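Local coordinates for 6b protein (Agrobacterium vitis, PDB 3AQ2) that probably acts as an ADP-ribosylation-fold toxin of a plant pathogen, disturbing plant cell proliferation, apparently through the host miRNA machinery, at residues Y54-L59 / E183-Q188; S86-F91 / G163-E168; V94-P99 / Y156-R161; F134-M139 / I197-S202. All coordinates share one frame; numbering follows the deposited sequence.

Interaction 1 (Y54-L59 / E183-Q188)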
loop_
_atom_site.group_PDB
_atom_site.type_symbol
_atom_site.label_atom_id
_atom_site.label_comp_id
_atom_site.label_asym_id
_atom_site.label_seq_id
_atom_site.Cartn_x
_atom_site.Cartn_y
_atom_site.Cartn_z
ATOM N N TYR A 54 -15.382 2.328 -15.551
ATOM C CA TYR A 54 -14.687 2.037 -14.300
ATOM C C TYR A 54 -15.676 1.826 -13.158
ATOM O O TYR A 54 -16.800 2.334 -13.203
ATOM C CB TYR A 54 -13.760 3.184 -13.919
ATOM C CG TYR A 54 -12.570 3.376 -14.826
ATOM C CD1 TYR A 54 -12.491 4.487 -15.663
ATOM C CD2 TYR A 54 -11.516 2.464 -14.827
ATOM C CE1 TYR A 54 -11.391 4.686 -16.491
ATOM C CE2 TYR A 54 -10.408 2.650 -15.652
ATOM C CZ TYR A 54 -10.351 3.763 -16.477
ATOM O OH TYR A 54 -9.248 3.959 -17.282
ATOM N N ASP A 55 -15.249 1.095 -12.129
ATOM C CA ASP A 55 -16.034 1.035 -10.884
ATOM C C ASP A 55 -15.879 2.342 -10.092
ATOM O O ASP A 55 -15.375 3.338 -10.627
ATOM C CB ASP A 55 -15.740 -0.242 -10.063
ATOM C CG ASP A 55 -14.363 -0.241 -9.385
ATOM O OD1 ASP A 55 -13.682 0.812 -9.303
ATOM O OD2 ASP A 55 -13.974 -1.330 -8.902
ATOM N N ASP A 56 -16.315 2.355 -8.836
ATOM C CA ASP A 56 -16.367 3.619 -8.096
ATOM C C ASP A 56 -15.072 3.999 -7.362
ATOM O O ASP A 56 -14.996 5.088 -6.789
ATOM C CB ASP A 56 -17.546 3.627 -7.121
ATOM C CG ASP A 56 -18.884 3.628 -7.829
ATOM O OD1 ASP A 56 -19.044 4.399 -8.801
ATOM O OD2 ASP A 56 -19.784 2.862 -7.417
ATOM N N GLU A 57 -14.067 3.129 -7.385
ATOM C CA GLU A 57 -12.846 3.373 -6.596
ATOM C C GLU A 57 -11.853 4.236 -7.371
ATOM O O GLU A 57 -11.555 3.946 -8.532
ATOM C CB GLU A 57 -12.192 2.056 -6.170
ATOM C CG GLU A 57 -11.100 2.256 -5.125
ATOM C CD GLU A 57 -10.650 0.964 -4.440
ATOM O OE1 GLU A 57 -11.070 -0.135 -4.859
ATOM O OE2 GLU A 57 -9.877 1.073 -3.464
ATOM N N TYR A 58 -11.341 5.290 -6.735
ATOM C CA TYR A 58 -10.389 6.178 -7.403
ATOM C C TYR A 58 -9.234 6.543 -6.483
ATOM O O TYR A 58 -9.421 6.668 -5.273
ATOM C CB TYR A 58 -11.091 7.446 -7.918
ATOM C CG TYR A 58 -11.709 8.298 -6.825
ATOM C CD1 TYR A 58 -10.938 9.227 -6.136
ATOM C CD2 TYR A 58 -13.062 8.186 -6.493
ATOM C CE1 TYR A 58 -11.480 10.022 -5.129
ATOM C CE2 TYR A 58 -13.619 8.984 -5.474
ATOM C CZ TYR A 58 -12.809 9.892 -4.800
ATOM O OH TYR A 58 -13.309 10.698 -3.792
ATOM N N LEU A 59 -8.043 6.668 -7.059
ATOM C CA LEU A 59 -6.874 7.101 -6.307
ATOM C C LEU A 59 -6.831 8.603 -6.279
ATOM O O LEU A 59 -7.119 9.265 -7.280
ATOM C CB LEU A 59 -5.569 6.597 -6.942
ATOM C CG LEU A 59 -5.408 5.112 -7.249
ATOM C CD1 LEU A 59 -3.995 4.855 -7.762
ATOM C CD2 LEU A 59 -5.693 4.263 -6.031
ATOM N N GLU A 183 -23.687 0.964 2.303
ATOM C CA GLU A 183 -22.663 1.102 1.267
ATOM C C GLU A 183 -23.238 0.728 -0.089
ATOM O O GLU A 183 -23.654 -0.414 -0.295
ATOM C CB GLU A 183 -21.444 0.228 1.581
ATOM C CG GLU A 183 -20.344 0.300 0.517
ATOM C CD GLU A 183 -19.793 1.704 0.360
ATOM O OE1 GLU A 183 -18.990 2.120 1.212
ATOM O OE2 GLU A 183 -20.170 2.392 -0.612
ATOM N N THR A 184 -23.243 1.685 -1.017
ATOM C CA THR A 184 -23.836 1.468 -2.338
ATOM C C THR A 184 -22.834 1.569 -3.499
ATOM O O THR A 184 -23.199 1.364 -4.659
ATOM C CB THR A 184 -24.992 2.448 -2.605
ATOM O OG1 THR A 184 -24.484 3.785 -2.626
ATOM C CG2 THR A 184 -26.086 2.325 -1.526
ATOM N N ARG A 185 -21.584 1.894 -3.199
ATOM C CA ARG A 185 -20.566 2.001 -4.249
ATOM C C ARG A 185 -20.108 0.634 -4.718
ATOM O O ARG A 185 -20.167 -0.347 -3.960
ATOM C CB ARG A 185 -19.365 2.816 -3.767
ATOM C CG ARG A 185 -19.680 4.283 -3.562
ATOM C CD ARG A 185 -18.566 5.000 -2.836
ATOM N NE ARG A 185 -18.400 4.506 -1.472
ATOM C CZ ARG A 185 -17.563 5.030 -0.581
ATOM N NH1 ARG A 185 -16.812 6.077 -0.903
ATOM N NH2 ARG A 185 -17.480 4.513 0.636
ATOM N N GLU A 186 -19.639 0.574 -5.964
ATOM C CA GLU A 186 -19.085 -0.653 -6.511
ATOM C C GLU A 186 -17.578 -0.638 -6.399
ATOM O O GLU A 186 -16.920 0.242 -6.942
ATOM C CB GLU A 186 -19.467 -0.854 -7.979
ATOM C CG GLU A 186 -19.036 -2.236 -8.464
ATOM C CD GLU A 186 -18.894 -2.348 -9.967
ATOM O OE1 GLU A 186 -19.590 -1.616 -10.701
ATOM O OE2 GLU A 186 -18.069 -3.188 -10.390
ATOM N N PHE A 187 -17.050 -1.627 -5.695
ATOM C CA PHE A 187 -15.612 -1.794 -5.576
ATOM C C PHE A 187 -15.275 -3.237 -5.218
ATOM O O PHE A 187 -16.149 -4.015 -4.821
ATOM C CB PHE A 187 -15.024 -0.793 -4.560
ATOM C CG PHE A 187 -15.646 -0.873 -3.190
ATOM C CD1 PHE A 187 -15.235 -1.850 -2.277
ATOM C CD2 PHE A 187 -16.622 0.041 -2.802
ATOM C CE1 PHE A 187 -15.805 -1.926 -1.000
ATOM C CE2 PHE A 187 -17.191 -0.020 -1.524
ATOM C CZ PHE A 187 -16.785 -1.004 -0.627
ATOM N N GLN A 188 -14.004 -3.592 -5.365
ATOM C CA GLN A 188 -13.569 -4.972 -5.153
ATOM C C GLN A 188 -13.481 -5.338 -3.686
ATOM O O GLN A 188 -13.003 -4.552 -2.874
ATOM C CB GLN A 188 -12.188 -5.180 -5.755
ATOM C CG GLN A 188 -12.129 -5.041 -7.236
ATOM C CD GLN A 188 -10.697 -4.994 -7.680
ATOM O OE1 GLN A 188 -10.101 -6.028 -7.983
ATOM N NE2 GLN A 188 -10.120 -3.793 -7.688
HETATM O O HOH W 1 -12.210 -1.720 -6.773
HETATM O O HOH W 2 -15.739 -3.598 -8.853
#

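Interaction 2 (S86-F91 / G163-E168)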
loop_
_atom_site.group_PDB
_atom_site.type_symbol
_atom_site.label_atom_id
_atom_site.label_comp_id
_atom_site.label_asym_id
_atom_site.label_seq_id
_atom_site.Cartn_x
_atom_site.Cartn_y
_atom_site.Cartn_z
ATOM N N SER A 86 -5.001 -8.271 0.928
ATOM C CA SER A 86 -5.490 -8.005 2.273
ATOM C C SER A 86 -4.387 -8.404 3.259
ATOM O O SER A 86 -3.561 -9.291 2.973
ATOM C CB SER A 86 -6.763 -8.801 2.570
ATOM O OG SER A 86 -6.485 -10.189 2.480
ATOM N N ASN A 87 -4.361 -7.729 4.404
ATOM C CA ASN A 87 -3.460 -8.103 5.497
ATOM C C ASN A 87 -4.195 -8.136 6.837
ATOM O O ASN A 87 -3.585 -8.058 7.906
ATOM C CB ASN A 87 -2.231 -7.182 5.554
ATOM C CG ASN A 87 -2.600 -5.722 5.628
ATOM O OD1 ASN A 87 -3.766 -5.375 5.862
ATOM N ND2 ASN A 87 -1.602 -4.845 5.441
ATOM N N SER A 88 -5.519 -8.244 6.759
ATOM C CA SER A 88 -6.381 -8.285 7.923
ATOM C C SER A 88 -7.670 -8.992 7.489
ATOM O O SER A 88 -7.962 -9.044 6.290
ATOM C CB SER A 88 -6.657 -6.843 8.381
ATOM O OG SER A 88 -6.846 -6.775 9.783
ATOM N N PRO A 89 -8.441 -9.556 8.441
ATOM C CA PRO A 89 -9.691 -10.218 8.034
ATOM C C PRO A 89 -10.747 -9.245 7.477
ATOM O O PRO A 89 -10.535 -8.027 7.484
ATOM C CB PRO A 89 -10.169 -10.898 9.329
ATOM C CG PRO A 89 -9.562 -10.134 10.423
ATOM C CD PRO A 89 -8.210 -9.670 9.893
ATOM N N ALA A 90 -11.866 -9.782 6.988
ATOM C CA ALA A 90 -12.909 -8.958 6.356
ATOM C C ALA A 90 -12.344 -8.108 5.199
ATOM O O ALA A 90 -12.741 -6.943 4.995
ATOM C CB ALA A 90 -13.633 -8.095 7.393
ATOM N N PHE A 91 -11.401 -8.708 4.464
ATOM C CA PHE A 91 -10.809 -8.129 3.248
ATOM C C PHE A 91 -10.161 -6.764 3.458
ATOM O O PHE A 91 -10.168 -5.917 2.567
ATOM C CB PHE A 91 -11.832 -8.080 2.105
ATOM C CG PHE A 91 -12.578 -9.366 1.918
ATOM C CD1 PHE A 91 -13.904 -9.482 2.321
ATOM C CD2 PHE A 91 -11.945 -10.473 1.360
ATOM C CE1 PHE A 91 -14.600 -10.678 2.148
ATOM C CE2 PHE A 91 -12.631 -11.678 1.183
ATOM C CZ PHE A 91 -13.964 -11.779 1.584
ATOM N N GLY A 163 -12.139 -4.102 5.938
ATOM C CA GLY A 163 -11.672 -4.747 7.170
ATOM C C GLY A 163 -12.430 -4.401 8.453
ATOM O O GLY A 163 -11.967 -4.744 9.544
ATOM N N ASN A 164 -13.569 -3.717 8.348
ATOM C CA ASN A 164 -14.394 -3.421 9.547
ATOM C C ASN A 164 -13.706 -2.540 10.618
ATOM O O ASN A 164 -14.088 -2.548 11.799
ATOM C CB ASN A 164 -14.900 -4.719 10.210
ATOM C CG ASN A 164 -15.885 -5.503 9.348
ATOM O OD1 ASN A 164 -16.648 -4.942 8.557
ATOM N ND2 ASN A 164 -15.883 -6.822 9.526
ATOM N N TYR A 165 -12.692 -1.792 10.204
ATOM C CA TYR A 165 -12.067 -0.772 11.034
ATOM C C TYR A 165 -12.992 0.418 11.214
ATOM O O TYR A 165 -13.908 0.631 10.410
ATOM C CB TYR A 165 -10.777 -0.293 10.362
ATOM C CG TYR A 165 -9.660 -1.295 10.472
ATOM C CD1 TYR A 165 -9.517 -2.317 9.534
ATOM C CD2 TYR A 165 -8.752 -1.230 11.532
ATOM C CE1 TYR A 165 -8.492 -3.248 9.643
ATOM C CE2 TYR A 165 -7.722 -2.154 11.649
ATOM C CZ TYR A 165 -7.602 -3.160 10.705
ATOM O OH TYR A 165 -6.587 -4.072 10.836
ATOM N N VAL A 166 -12.738 1.183 12.272
ATOM C CA VAL A 166 -13.458 2.422 12.547
ATOM C C VAL A 166 -12.532 3.612 12.273
ATOM O O VAL A 166 -11.340 3.555 12.586
ATOM C CB VAL A 166 -13.944 2.443 14.016
ATOM C CG1 VAL A 166 -14.636 3.746 14.342
ATOM C CG2 VAL A 166 -14.873 1.254 14.278
ATOM N N GLU A 167 -13.076 4.675 11.683
ATOM C CA GLU A 167 -12.283 5.867 11.376
ATOM C C GLU A 167 -11.827 6.595 12.643
ATOM O O GLU A 167 -12.559 6.646 13.635
ATOM C CB GLU A 167 -13.061 6.812 10.450
ATOM C CG GLU A 167 -12.252 7.994 9.918
ATOM C CD GLU A 167 -12.936 8.718 8.765
ATOM O OE1 GLU A 167 -14.133 8.453 8.498
ATOM O OE2 GLU A 167 -12.276 9.570 8.127
ATOM N N GLU A 168 -10.614 7.147 12.594
ATOM C CA GLU A 168 -10.065 7.980 13.664
ATOM C C GLU A 168 -11.082 9.042 14.041
ATOM O O GLU A 168 -11.707 9.652 13.166
ATOM C CB GLU A 168 -8.764 8.649 13.196
ATOM C CG GLU A 168 -7.841 9.144 14.313
ATOM C CD GLU A 168 -6.498 9.648 13.793
ATOM O OE1 GLU A 168 -6.489 10.331 12.744
ATOM O OE2 GLU A 168 -5.449 9.363 14.430
HETATM O O HOH W 3 -9.918 -6.507 9.726
#

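Interaction 3 (V94-P99 / Y156-R161)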
loop_
_atom_site.group_PDB
_atom_site.type_symbol
_atom_site.label_atom_id
_atom_site.label_comp_id
_atom_site.label_asym_id
_atom_site.label_seq_id
_atom_site.Cartn_x
_atom_site.Cartn_y
_atom_site.Cartn_z
ATOM N N VAL A 94 -4.386 -2.698 5.386
ATOM C CA VAL A 94 -3.868 -1.644 6.239
ATOM C C VAL A 94 -2.557 -1.115 5.653
ATOM O O VAL A 94 -1.620 -1.887 5.365
ATOM C CB VAL A 94 -3.654 -2.148 7.696
ATOM C CG1 VAL A 94 -2.969 -1.098 8.554
ATOM C CG2 VAL A 94 -4.981 -2.576 8.325
ATOM N N ALA A 95 -2.512 0.203 5.462
ATOM C CA ALA A 95 -1.320 0.887 4.972
ATOM C C ALA A 95 -0.877 1.925 5.993
ATOM O O ALA A 95 -1.675 2.383 6.798
ATOM C CB ALA A 95 -1.599 1.538 3.617
ATOM N N THR A 96 0.400 2.286 5.966
ATOM C CA THR A 96 0.892 3.315 6.880
ATOM C C THR A 96 1.782 4.328 6.182
ATOM O O THR A 96 2.443 4.000 5.196
ATOM C CB THR A 96 1.649 2.687 8.094
ATOM O OG1 THR A 96 2.066 3.733 8.997
ATOM C CG2 THR A 96 2.874 1.846 7.644
ATOM N N ALA A 97 1.797 5.545 6.719
ATOM C CA ALA A 97 2.728 6.573 6.293
ATOM C C ALA A 97 4.159 6.298 6.799
ATOM O O ALA A 97 5.107 6.918 6.302
ATOM C CB ALA A 97 2.241 7.964 6.750
ATOM N N MET A 98 4.320 5.395 7.772
ATOM C CA MET A 98 5.670 5.072 8.291
ATOM C C MET A 98 6.463 4.453 7.156
ATOM O O MET A 98 6.070 3.397 6.659
ATOM C CB MET A 98 5.606 4.056 9.423
ATOM C CG MET A 98 4.997 4.567 10.694
ATOM S SD MET A 98 5.307 3.313 11.955
ATOM C CE MET A 98 4.824 4.210 13.427
ATOM N N PRO A 99 7.557 5.112 6.724
ATOM C CA PRO A 99 8.310 4.598 5.586
ATOM C C PRO A 99 9.178 3.394 5.973
ATOM O O PRO A 99 9.403 3.142 7.165
ATOM C CB PRO A 99 9.173 5.791 5.173
ATOM C CG PRO A 99 9.432 6.509 6.448
ATOM C CD PRO A 99 8.148 6.362 7.241
ATOM N N TYR A 156 2.652 9.787 12.226
ATOM C CA TYR A 156 2.487 8.907 11.059
ATOM C C TYR A 156 1.105 8.279 11.054
ATOM O O TYR A 156 0.721 7.601 12.014
ATOM C CB TYR A 156 3.556 7.804 11.055
ATOM C CG TYR A 156 4.945 8.382 10.944
ATOM C CD1 TYR A 156 5.683 8.677 12.082
ATOM C CD2 TYR A 156 5.484 8.696 9.697
ATOM C CE1 TYR A 156 6.949 9.252 11.986
ATOM C CE2 TYR A 156 6.750 9.265 9.588
ATOM C CZ TYR A 156 7.471 9.534 10.736
ATOM O OH TYR A 156 8.718 10.110 10.634
ATOM N N GLY A 157 0.357 8.495 9.976
ATOM C CA GLY A 157 -0.985 7.936 9.878
ATOM C C GLY A 157 -0.971 6.445 9.570
ATOM O O GLY A 157 -0.036 5.935 8.936
ATOM N N TRP A 158 -1.998 5.759 10.065
ATOM C CA TRP A 158 -2.352 4.392 9.692
ATOM C C TRP A 158 -3.731 4.424 9.049
ATOM O O TRP A 158 -4.617 5.171 9.498
ATOM C CB TRP A 158 -2.387 3.495 10.938
ATOM C CG TRP A 158 -1.009 3.166 11.384
ATOM C CD1 TRP A 158 -0.151 3.972 12.099
ATOM C CD2 TRP A 158 -0.277 1.980 11.067
ATOM N NE1 TRP A 158 1.060 3.335 12.263
ATOM C CE2 TRP A 158 1.004 2.111 11.645
ATOM C CE3 TRP A 158 -0.587 0.810 10.362
ATOM C CZ2 TRP A 158 1.987 1.108 11.536
ATOM C CZ3 TRP A 158 0.385 -0.196 10.261
ATOM C CH2 TRP A 158 1.660 -0.030 10.841
ATOM N N TYR A 159 -3.892 3.625 7.996
ATOM C CA TYR A 159 -5.089 3.679 7.148
ATOM C C TYR A 159 -5.574 2.283 6.870
ATOM O O TYR A 159 -4.778 1.352 6.802
ATOM C CB TYR A 159 -4.785 4.366 5.812
ATOM C CG TYR A 159 -4.232 5.768 5.961
ATOM C CD1 TYR A 159 -2.875 5.973 6.197
ATOM C CD2 TYR A 159 -5.064 6.875 5.851
ATOM C CE1 TYR A 159 -2.349 7.257 6.344
ATOM C CE2 TYR A 159 -4.548 8.178 5.994
ATOM C CZ TYR A 159 -3.197 8.347 6.235
ATOM O OH TYR A 159 -2.694 9.625 6.371
ATOM N N ALA A 160 -6.880 2.135 6.684
ATOM C CA ALA A 160 -7.417 0.833 6.318
ATOM C C ALA A 160 -8.456 0.961 5.225
ATOM O O ALA A 160 -9.320 1.847 5.296
ATOM C CB ALA A 160 -8.025 0.166 7.528
ATOM N N ARG A 161 -8.337 0.089 4.221
ATOM C CA ARG A 161 -9.375 -0.132 3.214
ATOM C C ARG A 161 -10.184 -1.340 3.660
ATOM O O ARG A 161 -9.638 -2.447 3.812
ATOM C CB ARG A 161 -8.736 -0.413 1.853
ATOM C CG ARG A 161 -9.728 -0.593 0.717
ATOM C CD ARG A 161 -8.972 -1.015 -0.556
ATOM N NE ARG A 161 -9.865 -1.131 -1.710
ATOM C CZ ARG A 161 -10.662 -2.181 -1.933
ATOM N NH1 ARG A 161 -10.683 -3.199 -1.072
ATOM N NH2 ARG A 161 -11.439 -2.216 -3.014
#

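Interaction 4 (F134-M139 / I197-S202)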
loop_
_atom_site.group_PDB
_atom_site.type_symbol
_atom_site.label_atom_id
_atom_site.label_comp_id
_atom_site.label_asym_id
_atom_site.label_seq_id
_atom_site.Cartn_x
_atom_site.Cartn_y
_atom_site.Cartn_z
ATOM N N PHE A 134 8.052 -4.181 0.737
ATOM C CA PHE A 134 6.906 -3.268 0.762
ATOM C C PHE A 134 6.370 -2.991 -0.624
ATOM O O PHE A 134 7.086 -3.093 -1.626
ATOM C CB PHE A 134 7.278 -1.928 1.433
ATOM C CG PHE A 134 8.276 -1.102 0.642
ATOM C CD1 PHE A 134 7.842 -0.206 -0.349
ATOM C CD2 PHE A 134 9.647 -1.226 0.880
ATOM C CE1 PHE A 134 8.760 0.558 -1.101
ATOM C CE2 PHE A 134 10.583 -0.459 0.141
ATOM C CZ PHE A 134 10.146 0.424 -0.847
ATOM N N LEU A 135 5.099 -2.611 -0.642
ATOM C CA LEU A 135 4.438 -2.023 -1.797
ATOM C C LEU A 135 4.170 -0.562 -1.438
ATOM O O LEU A 135 3.598 -0.272 -0.389
ATOM C CB LEU A 135 3.106 -2.747 -2.057
ATOM C CG LEU A 135 3.215 -4.261 -2.297
ATOM C CD1 LEU A 135 1.833 -4.900 -2.320
ATOM C CD2 LEU A 135 3.972 -4.526 -3.583
ATOM N N ALA A 136 4.607 0.357 -2.289
ATOM C CA ALA A 136 4.312 1.775 -2.108
ATOM C C ALA A 136 3.106 2.135 -2.967
ATOM O O ALA A 136 3.079 1.855 -4.175
ATOM C CB ALA A 136 5.536 2.616 -2.470
ATOM N N ILE A 137 2.103 2.750 -2.339
ATOM C CA ILE A 137 0.853 3.052 -3.022
ATOM C C ILE A 137 0.389 4.475 -2.782
ATOM O O ILE A 137 0.819 5.129 -1.821
ATOM C CB ILE A 137 -0.300 2.107 -2.569
ATOM C CG1 ILE A 137 -0.578 2.261 -1.056
ATOM C CG2 ILE A 137 -0.024 0.645 -3.005
ATOM C CD1 ILE A 137 -1.929 1.651 -0.639
ATOM N N LEU A 138 -0.467 4.945 -3.681
ATOM C CA LEU A 138 -1.321 6.089 -3.409
ATOM C C LEU A 138 -2.695 5.517 -3.081
ATOM O O LEU A 138 -3.205 4.631 -3.786
ATOM C CB LEU A 138 -1.370 7.019 -4.618
ATOM C CG LEU A 138 -0.040 7.756 -4.800
ATOM C CD1 LEU A 138 0.083 8.286 -6.213
ATOM C CD2 LEU A 138 0.117 8.893 -3.783
ATOM N N MET A 139 -3.269 5.977 -1.972
ATOM C CA MET A 139 -4.512 5.397 -1.467
ATOM C C MET A 139 -5.748 5.950 -2.177
ATOM O O MET A 139 -5.799 7.130 -2.558
ATOM C CB MET A 139 -4.641 5.660 0.033
ATOM C CG MET A 139 -3.636 4.862 0.842
ATOM S SD MET A 139 -3.712 5.261 2.596
ATOM C CE MET A 139 -3.378 7.020 2.535
ATOM N N ILE A 197 0.102 -0.164 -8.237
ATOM C CA ILE A 197 1.250 -0.116 -7.343
ATOM C C ILE A 197 2.242 0.887 -7.913
ATOM O O ILE A 197 2.601 0.800 -9.085
ATOM C CB ILE A 197 1.907 -1.524 -7.210
ATOM C CG1 ILE A 197 0.869 -2.586 -6.782
ATOM C CG2 ILE A 197 3.105 -1.474 -6.235
ATOM C CD1 ILE A 197 0.131 -2.284 -5.461
ATOM N N VAL A 198 2.663 1.856 -7.099
ATOM C CA VAL A 198 3.633 2.846 -7.557
ATOM C C VAL A 198 5.027 2.217 -7.643
ATOM O O VAL A 198 5.706 2.311 -8.675
ATOM C CB VAL A 198 3.657 4.089 -6.652
ATOM C CG1 VAL A 198 4.730 5.082 -7.136
ATOM C CG2 VAL A 198 2.272 4.739 -6.624
ATOM N N ALA A 199 5.432 1.567 -6.559
ATOM C CA ALA A 199 6.759 0.968 -6.470
ATOM C C ALA A 199 6.748 -0.215 -5.511
ATOM O O ALA A 199 5.834 -0.355 -4.691
ATOM C CB ALA A 199 7.777 2.011 -6.004
ATOM N N LEU A 200 7.770 -1.061 -5.612
ATOM C CA LEU A 200 8.005 -2.096 -4.598
ATOM C C LEU A 200 9.473 -2.040 -4.183
ATOM O O LEU A 200 10.322 -1.540 -4.927
ATOM C CB LEU A 200 7.625 -3.498 -5.098
ATOM C CG LEU A 200 8.476 -4.167 -6.192
ATOM C CD1 LEU A 200 8.454 -5.686 -6.038
ATOM C CD2 LEU A 200 8.000 -3.777 -7.606
ATOM N N GLY A 201 9.770 -2.529 -2.982
ATOM C CA GLY A 201 11.152 -2.487 -2.526
ATOM C C GLY A 201 11.359 -3.360 -1.315
ATOM O O GLY A 201 10.454 -4.091 -0.894
ATOM N N SER A 202 12.580 -3.288 -0.792
ATOM C CA SER A 202 12.990 -4.036 0.394
ATOM C C SER A 202 13.033 -3.136 1.632
ATOM O O SER A 202 13.275 -1.928 1.522
ATOM C CB SER A 202 14.375 -4.628 0.150
ATOM O OG SER A 202 14.869 -5.249 1.329
#

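Interaction 1 (Y54-L59 / E183-Q188)
An Asx turn at Asp55 presents the loop before strand 58-60 to the loop 183-188, where Asp56 and Glu186 bond twice. The Asp56 N-H donates to Glu186 O at 2.9 Å. In return the Glu186 N-H reaches Asp56 OD2 at 2.7 Å, nearly straight at 175°. That donor comes on the anti side of the carboxylate, close to its plane. Asp56 CG stands beside its own backbone N (chi1 -67°), which turns the carboxylate to the same stretch of Glu186 backbone that its N-H meets. The turn itself is closed by Glu57 N and Asp55 OD1, 3.0 Å apart, with the N-H arriving from above the carboxylate plane. Asp55 OD2 takes two waters and the side-chain amide of Asn45. One water donates to Asp55 OD2 and Glu57 OE1 and accepts from Gln188 N and NE2. The second joins Asp55 OD2 to Glu186 OE2. Like charges gather here, Asp55 OD2 and Glu186 OE2 being 4.7 Å apart. The bridging waters, the Arg161 salt bridge to Glu57 and donors from Asn45, Ser47 and Val48 probably offset their repulsion. At the exposed end, Arg185 grips Glu183 side-on through NE and NH2, a salt bridge within the loop. Ser140 also holds Glu57, and His194 holds Gln188. The contact ties the loop after strand 154-161 to the entry of strand 58-60, which pairs with strand 41-43.

Interaction 2 (S86-F91 / G163-E168)
Two irregular loops meet at Ala90 and Gly163, next to a classic beta bulge in which Asn87 and Ser88 both face Gly92. The close part is mostly backbone. Gly163 N donates a weak, bent bond to Ala90 O at 3.1 Å. Gly163 CA also lies 3.5 Å from Pro89 O in a CA-H...O contact. Gly163 has positive phi (76°) and is backbone alone, which lets Pro89 O and Ala90 O come close to its CA. The Tyr165 ring reaches back to Ser88, whose OG sits at the ring edge near its plane. Tyr165 CG stands beside its backbone N (chi1 -74°), and this carries the hydroxyl inward. Both polar ends have further partners: Tyr165 OH bonds to Ser115 O, and Ser88 OG to Gly117 N. The contact thus joins the loop before strand 93-96 and the loop after strand 154-161 to the end of helix 105-115. The outer side is looser. Pro89 and Asn164 are exposed, and Asn164 ND2 touches only the methyl of Ala90 across the contact. A water bridges the loops, accepting from Ser88 OG and donating to Pro89 O at 2.8 Å and to Gly163 O at 2.7 Å.

Interaction 3 (V94-P99 / Y156-R161)
Thr96 lies alongside Trp158, its CB over one face of the indole, at the apolar centre of an antiparallel strand pair. Thr96 CB sits 3.5 Å from the centroid of the six-membered ring of Trp158, only 6° off its normal, a CH-pi contact. With Trp158 CG beside its backbone N (chi1 -76°), the indole leans over Thr96, its partner in a non-hydrogen-bonded pair. Val94 CG1 meets the same indole at its edge, 3.5 Å from Trp158 CE3. Met98 adds an oblique Met-aromatic contact, its SD 4.0 Å from Trp158 CZ2. Farther along, Met98 CG packs on Tyr156 CB, the two side chains crossing at about a right angle, and Pro99 CD touches Tyr156 CE2. The polar edge is mostly backbone. Ala95 and Tyr159 form a hydrogen-bonded pair, with Tyr159 N to Ala95 O at 2.8 Å and Ala95 N to Tyr159 O at 2.9 Å. Beyond it, Gly157 O accepts twice, from Ala97 N at 2.9 Å and from Thr96 OG1 at 3.0 Å. Thr96 OG1 is anti to its own backbone N (chi1 -178°), which brings it to that carbonyl. It also accepts from Met98 N, making an ST turn where strand 93-96 ends. One hydroxyl thus joins the turn to the neighbouring strand, while lying over the indole face. Strand 154-161 is the middle one of a three-stranded antiparallel sheet, between 93-96 and 143-151. Trp158 is covered by Ile111, Leu112 and Ser115 of helix 105-115, while Ala95 packs on Thr66 and Val68 of strand 66-70.

Interaction 4 (F134-M139 / I197-S202)
A classic beta bulge breaks the pairing here: Val198 and Ala199 both face Ala136. Ala136 O therefore takes two N-H groups. Val198 N donates to Ala136 O at 3.0 Å, nearly in line with the C=O bond. Ala199 N adds a weak bond to Ala136 O at 3.4 Å. Past the bulge the antiparallel pairing is regular. Ala136 N bonds to Ala199 O at 2.8 Å, and Phe134 and Gly201 form the next hydrogen-bonded pair. The Phe134 ring lies over Gly201. Its CG is held between the backbone N and the carbonyl carbon (chi1 67°), which swings the ring across to the other strand. The Gly201 N sits 3.6 Å above the plane of the Phe134 ring, over its centre. Gly201 CA makes a CH-pi contact 3.8 Å from the centroid of the Phe134 ring, and Phe134 CZ rests on it at 3.5 Å. The ring edge meets Ser202 O, 3.4 Å from Phe134 CE2. On the sheet face of Leu135 and Leu200, Leu135 CD2 touches both Leu200 CB and Ile197 CG2. Nearby, Ile137 CG2 packs on Ile197 CD1 at 3.8 Å. Leu84 of strand 83-85 meets Leu135, Ile137 and Ile197. Val198 instead turns to helix 20-38, where it meets Ala30 and Phe34; Ala136 rests on Leu27 of that helix. Strands 133-137 and 199-202 are the central pair of a four-stranded mixed sheet, between 66-70 and 12-13. The chemistry implies a buried core joint: backbone bonds set the register, and the side chains that touch across it are apolar.

In the fold
All four contacts lie in one chain, in the part related to the RolB/RolC family. Interaction 4 is nearest the chain centre, about 6 Å away centre to centre, and interaction 1 is farthest at about 17 Å. Interactions 3 and 4 belong to different sheets, their centres about 12 Å apart, and touch through Tyr159 and Met139. Interaction 2 adjoins interaction 3, with centres about 12 Å apart: Asn87 bonds to Val94, and Tyr165 packs on Ala160. Arg161 ties interaction 3 to interaction 1 through Glu57 and Gln188. Along the chain, interaction 3 is nested in 2 and 2 in 1, while interaction 4 crosses all three. This interleaving binds distant parts of the chain into one compact ADP-ribosylation-type fold.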